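Local coordinates for extracellular solute-binding protein, family 1 (Bifidobacterium longum subsp. infantis ATCC 15697, PDB 3QUF) that probably binds a small solute, perhaps a carbohydrate, outside the cell and delivers it to a membrane ABC transporter for uptake, at residues Tyr35-Lys39 with Gly64-Tyr70; Trp137-Tyr143 with Val261-Trp267; Asp291-Gly297 with Asn365-Trp369. All blocks are in the same frame, centred on the assembly; numbering follows the deposited sequence.

Overall arrangement
Interactions 2 and 3 are immediate neighbours in the mixed sheet, their centres about 12 Å apart, because strand 135-144 of the first pairs with strand 295-305 of the second. Arg-263 NE meets Asn-296 OD1 at 2.8 Å, and Gly-139 N meets Asn-296 O at 2.9 Å. Interaction 1 stands apart, its centre about 26 Å from that of interaction 2 and 28 Å from that of interaction 3, yet strand 295-305 connects it to them through strand 86-89. This is consistent with the two-lobed fold of solute-binding proteins. The aromatic residues Tyr-37, Trp-137, Trp-267 and Trp-369 may border the solute cleft, which in this family lies between the lobes.

Interaction 1: Tyr35-Lys39 with Gly64-Tyr70; sequences YSYFK and GQDPAQY
Tyr-70 pushes its ring against the backbone of Ser-36 and Tyr-37 and ends in a hydrogen bond from its OH to Tyr-35 O, 2.7 Å long. The donor arrives from above the carbonyl plane. With CG anti to the backbone N (chi1 -178°), the ring swings off the first turn of helix 67-79 and in among two other tyrosines. Tyr-37 turns an edge to its face, the planes 81° apart, and Tyr-37 CB lies over that face, 3.9 Å from the ring centroid of Tyr-70. Tyr-35 lies nearly parallel to Tyr-70 but slid along it, leaving little overlap, with Tyr-35 CD2 3.4 Å from Tyr-70 CE1. Gly-64 N closes this packed side with a bond of 2.8 Å to Ser-36 O; having no side chain, Gly-64 makes room for Tyr-70 CD1. The hydroxyl of the buried Tyr-35 is well satisfied: it bonds Thr-73 OG1, and a water bridges Tyr-35 OH, at 2.6 Å, and Gln-69 NE2, at 2.8 Å. Gln-69 OE1 in turn accepts from Gln-65 N.

The arrangement belongs to a beta-alpha-beta crossover: parallel strands 30-36 and 57-63, joined by helix 40-53, both run out here. Asp-66 is the N-cap of helix 67-79, its OD1 accepting from Gln-69 N.

Toward solvent the contact is looser. Lys-39 stretches across this side and reaches Gln-65 O with NZ at 3.1 Å, while Pro-67 rests lightly at the edge of the Tyr-37 ring.

Tyr-70 OH has a second partner in Asn-88 N, of strand 86-89. Held at both its hydroxyl and its face, the buried ring probably has little freedom to turn, whereas the lysine bond at the surface, open to competing water, is likely to be easily exchanged.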
loop_
_atom_site.group_PDB
_atom_site.type_symbol
_atom_site.label_atom_id
_atom_site.label_comp_id
_atom_site.label_asym_id
_atom_site.label_seq_id
_atom_site.Cartn_x
_atom_site.Cartn_y
_atom_site.Cartn_z
ATOM N N TYR A 35 13.363 14.022 11.844
ATOM C CA TYR A 35 13.169 12.790 12.609
ATOM C C TYR A 35 12.561 11.824 11.627
ATOM O O TYR A 35 11.396 11.946 11.247
ATOM C CB TYR A 35 12.264 12.993 13.813
ATOM C CG TYR A 35 12.198 11.770 14.696
ATOM C CD1 TYR A 35 13.361 11.123 15.083
ATOM C CD2 TYR A 35 11.014 11.259 15.135
ATOM C CE1 TYR A 35 13.322 9.990 15.906
ATOM C CE2 TYR A 35 10.962 10.125 15.959
ATOM C CZ TYR A 35 12.116 9.496 16.319
ATOM O OH TYR A 35 12.133 8.403 17.158
ATOM N N SER A 36 13.372 10.874 11.181
ATOM C CA SER A 36 13.057 10.012 10.035
ATOM C C SER A 36 12.500 8.624 10.407
ATOM O O SER A 36 13.070 7.910 11.229
ATOM C CB SER A 36 14.320 9.813 9.208
ATOM O OG SER A 36 14.111 8.929 8.116
ATOM N N TYR A 37 11.375 8.278 9.811
ATOM C CA TYR A 37 10.825 6.910 9.891
ATOM C C TYR A 37 11.766 5.919 9.193
ATOM O O TYR A 37 11.868 4.746 9.560
ATOM C CB TYR A 37 9.492 6.888 9.218
ATOM C CG TYR A 37 8.861 5.543 9.044
ATOM C CD1 TYR A 37 8.215 4.930 10.087
ATOM C CD2 TYR A 37 8.993 4.881 7.858
ATOM C CE1 TYR A 37 7.621 3.676 9.903
ATOM C CE2 TYR A 37 8.414 3.637 7.653
ATOM C CZ TYR A 37 7.758 3.046 8.688
ATOM O OH TYR A 37 7.193 1.798 8.488
ATOM N N PHE A 38 12.428 6.415 8.166
ATOM C CA PHE A 38 13.306 5.591 7.322
ATOM C C PHE A 38 14.661 5.461 7.948
ATOM O O PHE A 38 15.228 6.416 8.495
ATOM C CB PHE A 38 13.399 6.253 5.946
ATOM C CG PHE A 38 12.100 6.280 5.226
ATOM C CD1 PHE A 38 11.590 5.133 4.658
ATOM C CD2 PHE A 38 11.290 7.432 5.219
ATOM C CE1 PHE A 38 10.357 5.165 4.024
ATOM C CE2 PHE A 38 10.075 7.429 4.602
ATOM C CZ PHE A 38 9.616 6.306 4.017
ATOM N N LYS A 39 15.212 4.253 7.848
ATOM C CA LYS A 39 16.540 4.003 8.323
ATOM C C LYS A 39 17.600 4.613 7.389
ATOM O O LYS A 39 17.325 4.948 6.235
ATOM C CB LYS A 39 16.752 2.510 8.474
ATOM C CG LYS A 39 15.897 1.911 9.628
ATOM C CD LYS A 39 16.350 0.502 9.998
ATOM C CE LYS A 39 16.041 0.200 11.479
ATOM N NZ LYS A 39 14.570 0.338 11.723
ATOM N N GLY A 64 14.262 6.589 13.394
ATOM C CA GLY A 64 13.375 5.779 14.218
ATOM C C GLY A 64 13.961 4.373 14.333
ATOM O O GLY A 64 14.670 3.906 13.419
ATOM N N GLN A 65 13.684 3.732 15.475
ATOM C CA GLN A 65 14.154 2.366 15.761
ATOM C C GLN A 65 13.193 1.326 15.200
ATOM O O GLN A 65 13.627 0.327 14.647
ATOM C CB GLN A 65 14.377 2.180 17.276
ATOM C CG GLN A 65 15.546 3.041 17.830
ATOM C CD GLN A 65 15.737 2.977 19.361
ATOM O OE1 GLN A 65 14.816 2.631 20.110
ATOM N NE2 GLN A 65 16.951 3.326 19.824
ATOM N N ASP A 66 11.890 1.589 15.297
ATOM C CA ASP A 66 10.864 0.730 14.727
ATOM C C ASP A 66 9.590 1.557 14.719
ATOM O O ASP A 66 9.533 2.570 15.429
ATOM C CB ASP A 66 10.704 -0.585 15.532
ATOM C CG ASP A 66 10.306 -0.360 16.989
ATOM O OD1 ASP A 66 9.150 0.062 17.239
ATOM O OD2 ASP A 66 11.143 -0.622 17.892
ATOM N N PRO A 67 8.587 1.152 13.930
ATOM C CA PRO A 67 7.394 1.985 13.701
ATOM C C PRO A 67 6.570 2.405 14.917
ATOM O O PRO A 67 6.009 3.528 14.902
ATOM C CB PRO A 67 6.530 1.106 12.773
ATOM C CG PRO A 67 7.549 0.265 12.015
ATOM C CD PRO A 67 8.656 0.017 12.978
ATOM N N ALA A 68 6.429 1.527 15.927
ATOM C CA ALA A 68 5.679 1.894 17.140
ATOM C C ALA A 68 6.415 2.941 17.900
ATOM O O ALA A 68 5.801 3.907 18.430
ATOM C CB ALA A 68 5.435 0.698 18.048
ATOM N N GLN A 69 7.732 2.741 17.981
ATOM C CA GLN A 69 8.553 3.629 18.700
ATOM C C GLN A 69 8.578 4.934 17.925
ATOM O O GLN A 69 8.621 5.975 18.544
ATOM C CB GLN A 69 9.946 3.052 18.928
ATOM C CG GLN A 69 10.918 3.995 19.613
ATOM C CD GLN A 69 11.833 4.763 18.639
ATOM O OE1 GLN A 69 11.678 4.713 17.414
ATOM N NE2 GLN A 69 12.803 5.465 19.202
ATOM N N TYR A 70 8.565 4.865 16.599
ATOM C CA TYR A 70 8.615 6.099 15.789
ATOM C C TYR A 70 7.421 6.991 16.108
ATOM O O TYR A 70 7.584 8.203 16.385
ATOM C CB TYR A 70 8.658 5.795 14.278
ATOM C CG TYR A 70 8.747 7.098 13.480
ATOM C CD1 TYR A 70 9.922 7.779 13.411
ATOM C CD2 TYR A 70 7.642 7.618 12.858
ATOM C CE1 TYR A 70 10.005 8.996 12.740
ATOM C CE2 TYR A 70 7.705 8.833 12.141
ATOM C CZ TYR A 70 8.892 9.490 12.111
ATOM O OH TYR A 70 9.006 10.696 11.455
HETATM O O HOH W 1 14.423 7.308 17.823
#

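Interaction 2: Trp137-Tyr143 with Val261-Trp267; sequences WVGAFFY and VMRSGPW
Val-261 CG1 is a bump set on one face of the Phe-141 ring, 3.6 Å from its centroid. The methyl gets there because it lies anti to the Val-261 backbone N (chi1 -179°), while CG2 of the same valine brushes Tyr-143 CB. Phe-163, Phe-178 and Phe-284 also gather round Phe-141, so an alanine here would probably open a gap beneath that methyl and leave these rings without their common neighbour.

Across the sheet, Phe-142 leans along the opposite strand: Ser-264 CB is the bump under its face, 3.7 Å from Phe-142 CD1, and Met-262 (selenomethionine in the crystal) sets CG against Phe-142 CB.

Between these two faces runs an antiparallel ladder of strands 135-144 and 259-264, inside the large mixed sheet of this binding-protein fold. Ala-140 with Ser-264 and Phe-142 with Met-262 are its hydrogen-bonded pairs, each joined by two N-H...O bonds; Phe-142 N to Met-262 O measures 2.8 Å.

Beyond Ser-264 the chain bends away into Pro-266, whose CG nestles against Val-138 CG2 at 4.0 Å. The Trp-267 ring folds back over Gly-265 CA, filling the space a side chain there would need, and its CZ3 presses to 3.2 Å from Val-138 O. That buried carbonyl has no hydrogen-bond partner. Nearby, Arg-263 NH2 approaches Trp-137 CZ3 to 3.6 Å, the guanidinium and indole planes 69° apart, while Arg-263 NE bonds Asn-296.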
loop_
_atom_site.group_PDB
_atom_site.type_symbol
_atom_site.label_atom_id
_atom_site.label_comp_id
_atom_site.label_asym_id
_atom_site.label_seq_id
_atom_site.Cartn_x
_atom_site.Cartn_y
_atom_site.Cartn_z
ATOM N N TRP A 137 4.772 1.208 -2.784
ATOM C CA TRP A 137 4.911 -0.216 -2.975
ATOM C C TRP A 137 3.711 -0.741 -3.750
ATOM O O TRP A 137 2.648 -0.101 -3.763
ATOM C CB TRP A 137 4.964 -0.892 -1.610
ATOM C CG TRP A 137 3.691 -0.764 -0.810
ATOM C CD1 TRP A 137 3.338 0.240 0.062
ATOM C CD2 TRP A 137 2.577 -1.672 -0.818
ATOM N NE1 TRP A 137 2.076 0.042 0.551
ATOM C CE2 TRP A 137 1.599 -1.148 0.064
ATOM C CE3 TRP A 137 2.325 -2.879 -1.463
ATOM C CZ2 TRP A 137 0.381 -1.770 0.265
ATOM C CZ3 TRP A 137 1.097 -3.512 -1.249
ATOM C CH2 TRP A 137 0.147 -2.951 -0.398
ATOM N N VAL A 138 3.879 -1.925 -4.330
ATOM C CA VAL A 138 2.801 -2.601 -5.035
ATOM C C VAL A 138 2.778 -4.088 -4.745
ATOM O O VAL A 138 3.774 -4.688 -4.308
ATOM C CB VAL A 138 2.889 -2.373 -6.535
ATOM C CG1 VAL A 138 2.718 -0.891 -6.868
ATOM C CG2 VAL A 138 4.177 -2.967 -7.098
ATOM N N GLY A 139 1.616 -4.686 -4.949
ATOM C CA GLY A 139 1.444 -6.122 -4.837
ATOM C C GLY A 139 0.452 -6.593 -5.895
ATOM O O GLY A 139 -0.426 -5.834 -6.334
ATOM N N ALA A 140 0.549 -7.865 -6.261
ATOM C CA ALA A 140 -0.273 -8.401 -7.357
ATOM C C ALA A 140 -0.278 -9.925 -7.311
ATOM O O ALA A 140 0.234 -10.509 -6.351
ATOM C CB ALA A 140 0.271 -7.872 -8.718
ATOM N N PHE A 141 -0.890 -10.563 -8.303
ATOM C CA PHE A 141 -0.948 -12.007 -8.363
ATOM C C PHE A 141 0.238 -12.545 -9.169
ATOM O O PHE A 141 0.507 -12.104 -10.309
ATOM C CB PHE A 141 -2.242 -12.498 -9.014
ATOM C CG PHE A 141 -3.395 -12.817 -8.061
ATOM C CD1 PHE A 141 -3.238 -13.052 -6.707
ATOM C CD2 PHE A 141 -4.686 -12.947 -8.601
ATOM C CE1 PHE A 141 -4.316 -13.392 -5.913
ATOM C CE2 PHE A 141 -5.738 -13.336 -7.827
ATOM C CZ PHE A 141 -5.570 -13.550 -6.482
ATOM N N PHE A 142 0.947 -13.490 -8.581
ATOM C CA PHE A 142 2.016 -14.208 -9.236
ATOM C C PHE A 142 1.462 -15.597 -9.522
ATOM O O PHE A 142 0.840 -16.190 -8.645
ATOM C CB PHE A 142 3.241 -14.254 -8.319
ATOM C CG PHE A 142 3.958 -12.934 -8.188
ATOM C CD1 PHE A 142 3.324 -11.803 -7.612
ATOM C CD2 PHE A 142 5.248 -12.788 -8.676
ATOM C CE1 PHE A 142 3.969 -10.580 -7.530
ATOM C CE2 PHE A 142 5.914 -11.576 -8.574
ATOM C CZ PHE A 142 5.285 -10.461 -8.008
ATOM N N TYR A 143 1.628 -16.074 -10.752
ATOM C CA TYR A 143 1.049 -17.372 -11.148
ATOM C C TYR A 143 2.014 -18.303 -11.870
ATOM O O TYR A 143 2.962 -17.861 -12.518
ATOM C CB TYR A 143 -0.251 -17.187 -11.967
ATOM C CG TYR A 143 -0.067 -16.494 -13.301
ATOM C CD1 TYR A 143 -0.039 -15.111 -13.377
ATOM C CD2 TYR A 143 0.075 -17.231 -14.474
ATOM C CE1 TYR A 143 0.123 -14.457 -14.593
ATOM C CE2 TYR A 143 0.252 -16.596 -15.694
ATOM C CZ TYR A 143 0.268 -15.221 -15.749
ATOM O OH TYR A 143 0.435 -14.591 -16.951
ATOM N N VAL A 261 -1.405 -19.919 -7.895
ATOM C CA VAL A 261 -1.437 -18.451 -7.762
ATOM C C VAL A 261 -1.146 -18.075 -6.340
ATOM O O VAL A 261 -1.645 -18.740 -5.394
ATOM C CB VAL A 261 -2.841 -17.922 -8.063
ATOM C CG1 VAL A 261 -2.864 -16.359 -7.934
ATOM C CG2 VAL A 261 -3.335 -18.404 -9.420
HETATM N N MSE A 262 -0.354 -17.020 -6.164
HETATM C CA MSE A 262 -0.149 -16.392 -4.853
HETATM C C MSE A 262 -0.157 -14.883 -5.009
HETATM O O MSE A 262 0.158 -14.386 -6.090
HETATM C CB MSE A 262 1.212 -16.842 -4.290
HETATM C CG MSE A 262 2.403 -16.173 -4.938
HETATM SE SE MSE A 262 4.106 -16.644 -4.045
HETATM C CE MSE A 262 3.925 -15.756 -2.431
ATOM N N ARG A 263 -0.500 -14.177 -3.931
ATOM C CA ARG A 263 -0.337 -12.749 -3.875
ATOM C C ARG A 263 1.081 -12.470 -3.406
ATOM O O ARG A 263 1.517 -12.967 -2.371
ATOM C CB ARG A 263 -1.375 -12.156 -2.929
ATOM C CG ARG A 263 -1.351 -10.672 -2.820
ATOM C CD ARG A 263 -0.389 -10.148 -1.782
ATOM N NE ARG A 263 -0.584 -8.714 -1.501
ATOM C CZ ARG A 263 0.100 -8.036 -0.603
ATOM N NH1 ARG A 263 1.020 -8.637 0.151
ATOM N NH2 ARG A 263 -0.157 -6.750 -0.429
ATOM N N SER A 264 1.805 -11.652 -4.150
ATOM C CA SER A 264 3.119 -11.227 -3.700
ATOM C C SER A 264 3.473 -9.867 -4.285
ATOM O O SER A 264 2.597 -9.090 -4.656
ATOM C CB SER A 264 4.170 -12.277 -4.043
ATOM O OG SER A 264 5.403 -11.985 -3.362
ATOM N N GLY A 265 4.750 -9.535 -4.247
ATOM C CA GLY A 265 5.195 -8.242 -4.718
ATOM C C GLY A 265 6.670 -8.311 -5.059
ATOM O O GLY A 265 7.274 -9.368 -5.045
ATOM N N PRO A 266 7.256 -7.162 -5.406
ATOM C CA PRO A 266 8.601 -7.140 -5.974
ATOM C C PRO A 266 9.656 -7.757 -5.052
ATOM O O PRO A 266 10.703 -8.276 -5.522
ATOM C CB PRO A 266 8.842 -5.647 -6.171
ATOM C CG PRO A 266 7.493 -5.099 -6.460
ATOM C CD PRO A 266 6.562 -5.879 -5.569
ATOM N N TRP A 267 9.395 -7.654 -3.754
ATOM C CA TRP A 267 10.264 -8.256 -2.710
ATOM C C TRP A 267 10.531 -9.758 -2.905
ATOM O O TRP A 267 11.608 -10.276 -2.510
ATOM C CB TRP A 267 9.679 -7.953 -1.303
ATOM C CG TRP A 267 8.213 -8.373 -1.106
ATOM C CD1 TRP A 267 7.760 -9.580 -0.668
ATOM C CD2 TRP A 267 7.052 -7.569 -1.337
ATOM N NE1 TRP A 267 6.381 -9.590 -0.626
ATOM C CE2 TRP A 267 5.925 -8.366 -1.036
ATOM C CE3 TRP A 267 6.853 -6.258 -1.785
ATOM C CZ2 TRP A 267 4.628 -7.888 -1.163
ATOM C CZ3 TRP A 267 5.562 -5.783 -1.905
ATOM C CH2 TRP A 267 4.467 -6.607 -1.598
#

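Interaction 3: Asp291-Gly297 with Asn365-Trp369; sequences DGQWING and NKFYW
Ile-295 and Phe-367 form the first bridge of a short parallel beta ladder, by which strand 367-368, just after helix 355-362, is added to strand 295-305. Ile-295 N bonds Lys-366 O at 2.9 Å, and Ile-295 O takes Tyr-368 N in return. Gly-297 N continues the ladder to Tyr-368 O. On one face of this ladder Ile-295 CG1 packs on Phe-367 CB at 3.6 Å.

Ahead of the ladder Lys-366 crosses Trp-294 at about a right angle. Its CA rides over the six-membered ring, 3.6 Å from the Trp-294 centroid, and a bend in its chain (chi3 86°) turns the ammonium group back to Gln-293 O, 2.7 Å from NZ. A water accepts from Trp-294 NE1 at 3.2 Å and, weakly, from the same NZ.

Asn-365, with positive phi, is the C-prime residue of a Schellman motif that ends helix 355-362 and sends the chain into its strand. Strand 295-305 also pairs with strands 135-144 and 86-89, consistent with a segment linking the two lobes of a solute-binding protein.

A second water donates to both Ile-295 O and Tyr-368 O and accepts from Asn-296 ND2, which also reaches Gly-188 O; Asn-296 OD1 is taken by Arg-263. The same Asn-296 amide meets the edge of the Trp-369 ring, their planes 75° apart, with OD1 3.6 Å from Trp-369 CZ3. Gly-297, in a backbone shape that would jam any side chain against the preceding carbonyl, lies at the edge of the Phe-367 ring, its C 3.6 Å from Phe-367 CD2.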
loop_
_atom_site.group_PDB
_atom_site.type_symbol
_atom_site.label_atom_id
_atom_site.label_comp_id
_atom_site.label_asym_id
_atom_site.label_seq_id
_atom_site.Cartn_x
_atom_site.Cartn_y
_atom_site.Cartn_z
ATOM N N ASP A 291 -12.174 -4.842 -18.057
ATOM C CA ASP A 291 -11.040 -3.966 -17.817
ATOM C C ASP A 291 -10.963 -3.402 -16.403
ATOM O O ASP A 291 -10.323 -2.380 -16.175
ATOM C CB ASP A 291 -11.073 -2.816 -18.820
ATOM C CG ASP A 291 -12.260 -1.855 -18.595
ATOM O OD1 ASP A 291 -13.117 -2.062 -17.691
ATOM O OD2 ASP A 291 -12.323 -0.863 -19.357
ATOM N N GLY A 292 -11.576 -4.085 -15.449
ATOM C CA GLY A 292 -11.788 -3.526 -14.107
ATOM C C GLY A 292 -10.729 -3.939 -13.091
ATOM O O GLY A 292 -10.975 -3.871 -11.887
ATOM N N GLN A 293 -9.567 -4.371 -13.581
ATOM C CA GLN A 293 -8.512 -4.884 -12.686
ATOM C C GLN A 293 -7.727 -3.791 -11.962
ATOM O O GLN A 293 -7.456 -2.709 -12.524
ATOM C CB GLN A 293 -7.537 -5.802 -13.414
ATOM C CG GLN A 293 -8.162 -6.958 -14.177
ATOM C CD GLN A 293 -8.756 -6.534 -15.502
ATOM O OE1 GLN A 293 -8.429 -5.458 -16.050
ATOM N NE2 GLN A 293 -9.657 -7.385 -16.036
ATOM N N TRP A 294 -7.385 -4.089 -10.704
ATOM C CA TRP A 294 -6.551 -3.241 -9.847
ATOM C C TRP A 294 -5.386 -4.064 -9.282
ATOM O O TRP A 294 -5.408 -5.287 -9.283
ATOM C CB TRP A 294 -7.385 -2.643 -8.699
ATOM C CG TRP A 294 -8.233 -1.493 -9.154
ATOM C CD1 TRP A 294 -9.213 -1.549 -10.086
ATOM C CD2 TRP A 294 -8.108 -0.133 -8.785
ATOM N NE1 TRP A 294 -9.704 -0.305 -10.347
ATOM C CE2 TRP A 294 -9.065 0.592 -9.541
ATOM C CE3 TRP A 294 -7.275 0.568 -7.912
ATOM C CZ2 TRP A 294 -9.225 1.969 -9.415
ATOM C CZ3 TRP A 294 -7.456 1.916 -7.772
ATOM C CH2 TRP A 294 -8.413 2.618 -8.566
ATOM N N ILE A 295 -4.377 -3.360 -8.774
ATOM C CA ILE A 295 -3.307 -3.979 -8.004
ATOM C C ILE A 295 -3.363 -3.448 -6.577
ATOM O O ILE A 295 -4.070 -2.489 -6.259
ATOM C CB ILE A 295 -1.916 -3.789 -8.651
ATOM C CG1 ILE A 295 -1.495 -2.320 -8.641
ATOM C CG2 ILE A 295 -1.910 -4.380 -10.058
ATOM C CD1 ILE A 295 -0.134 -2.042 -9.211
ATOM N N ASN A 296 -2.652 -4.119 -5.695
ATOM C CA ASN A 296 -2.449 -3.590 -4.375
ATOM C C ASN A 296 -1.342 -2.523 -4.435
ATOM O O ASN A 296 -0.362 -2.625 -5.179
ATOM C CB ASN A 296 -1.918 -4.654 -3.387
ATOM C CG ASN A 296 -2.899 -5.800 -3.037
ATOM O OD1 ASN A 296 -2.437 -6.851 -2.549
ATOM N ND2 ASN A 296 -4.203 -5.637 -3.256
ATOM N N GLY A 297 -1.426 -1.550 -3.546
ATOM C CA GLY A 297 -0.310 -0.649 -3.358
ATOM C C GLY A 297 -0.698 0.555 -2.539
ATOM O O GLY A 297 -1.871 0.788 -2.218
ATOM N N ASN A 365 -2.630 4.747 -11.819
ATOM C CA ASN A 365 -3.305 4.994 -10.543
ATOM C C ASN A 365 -4.382 3.969 -10.223
ATOM O O ASN A 365 -5.457 4.304 -9.681
ATOM C CB ASN A 365 -3.833 6.458 -10.480
ATOM C CG ASN A 365 -2.697 7.460 -10.551
ATOM O OD1 ASN A 365 -1.745 7.377 -9.803
ATOM N ND2 ASN A 365 -2.751 8.342 -11.526
ATOM N N LYS A 366 -4.157 2.730 -10.639
ATOM C CA LYS A 366 -5.064 1.644 -10.295
ATOM C C LYS A 366 -4.443 0.735 -9.210
ATOM O O LYS A 366 -4.396 -0.473 -9.376
ATOM C CB LYS A 366 -5.401 0.827 -11.530
ATOM C CG LYS A 366 -6.125 1.618 -12.606
ATOM C CD LYS A 366 -6.698 0.752 -13.730
ATOM C CE LYS A 366 -8.147 0.212 -13.365
ATOM N NZ LYS A 366 -8.736 -0.987 -14.209
ATOM N N PHE A 367 -3.959 1.342 -8.145
ATOM C CA PHE A 367 -3.454 0.635 -6.990
ATOM C C PHE A 367 -4.158 1.159 -5.742
ATOM O O PHE A 367 -4.498 2.354 -5.649
ATOM C CB PHE A 367 -1.930 0.767 -6.857
ATOM C CG PHE A 367 -1.431 2.198 -6.677
ATOM C CD1 PHE A 367 -1.129 2.980 -7.777
ATOM C CD2 PHE A 367 -1.183 2.698 -5.408
ATOM C CE1 PHE A 367 -0.664 4.266 -7.619
ATOM C CE2 PHE A 367 -0.712 3.994 -5.232
ATOM C CZ PHE A 367 -0.436 4.764 -6.349
ATOM N N TYR A 368 -4.353 0.285 -4.765
ATOM C CA TYR A 368 -5.073 0.651 -3.564
ATOM C C TYR A 368 -4.703 -0.281 -2.418
ATOM O O TYR A 368 -4.336 -1.417 -2.647
ATOM C CB TYR A 368 -6.596 0.608 -3.804
ATOM C CG TYR A 368 -7.411 1.056 -2.626
ATOM C CD1 TYR A 368 -7.304 2.354 -2.156
ATOM C CD2 TYR A 368 -8.245 0.163 -1.917
ATOM C CE1 TYR A 368 -8.027 2.805 -1.071
ATOM C CE2 TYR A 368 -9.010 0.599 -0.891
ATOM C CZ TYR A 368 -8.874 1.935 -0.433
ATOM O OH TYR A 368 -9.577 2.405 0.636
ATOM N N TRP A 369 -4.835 0.236 -1.208
ATOM C CA TRP A 369 -4.766 -0.525 0.020
ATOM C C TRP A 369 -5.712 0.157 1.018
ATOM O O TRP A 369 -5.897 1.370 0.959
ATOM C CB TRP A 369 -3.317 -0.554 0.554
ATOM C CG TRP A 369 -3.135 -1.601 1.617
ATOM C CD1 TRP A 369 -2.907 -1.396 2.955
ATOM C CD2 TRP A 369 -3.156 -3.019 1.425
ATOM N NE1 TRP A 369 -2.800 -2.606 3.608
ATOM C CE2 TRP A 369 -2.965 -3.615 2.687
ATOM C CE3 TRP A 369 -3.358 -3.846 0.309
ATOM C CZ2 TRP A 369 -2.942 -4.992 2.856
ATOM C CZ3 TRP A 369 -3.336 -5.193 0.482
ATOM C CH2 TRP A 369 -3.134 -5.761 1.755
HETATM O O HOH W 2 -11.547 0.043 -12.951
HETATM O O HOH W 3 -5.843 -3.357 -4.184
HETATM O O HOH W 4 -3.439 2.943 -1.373
#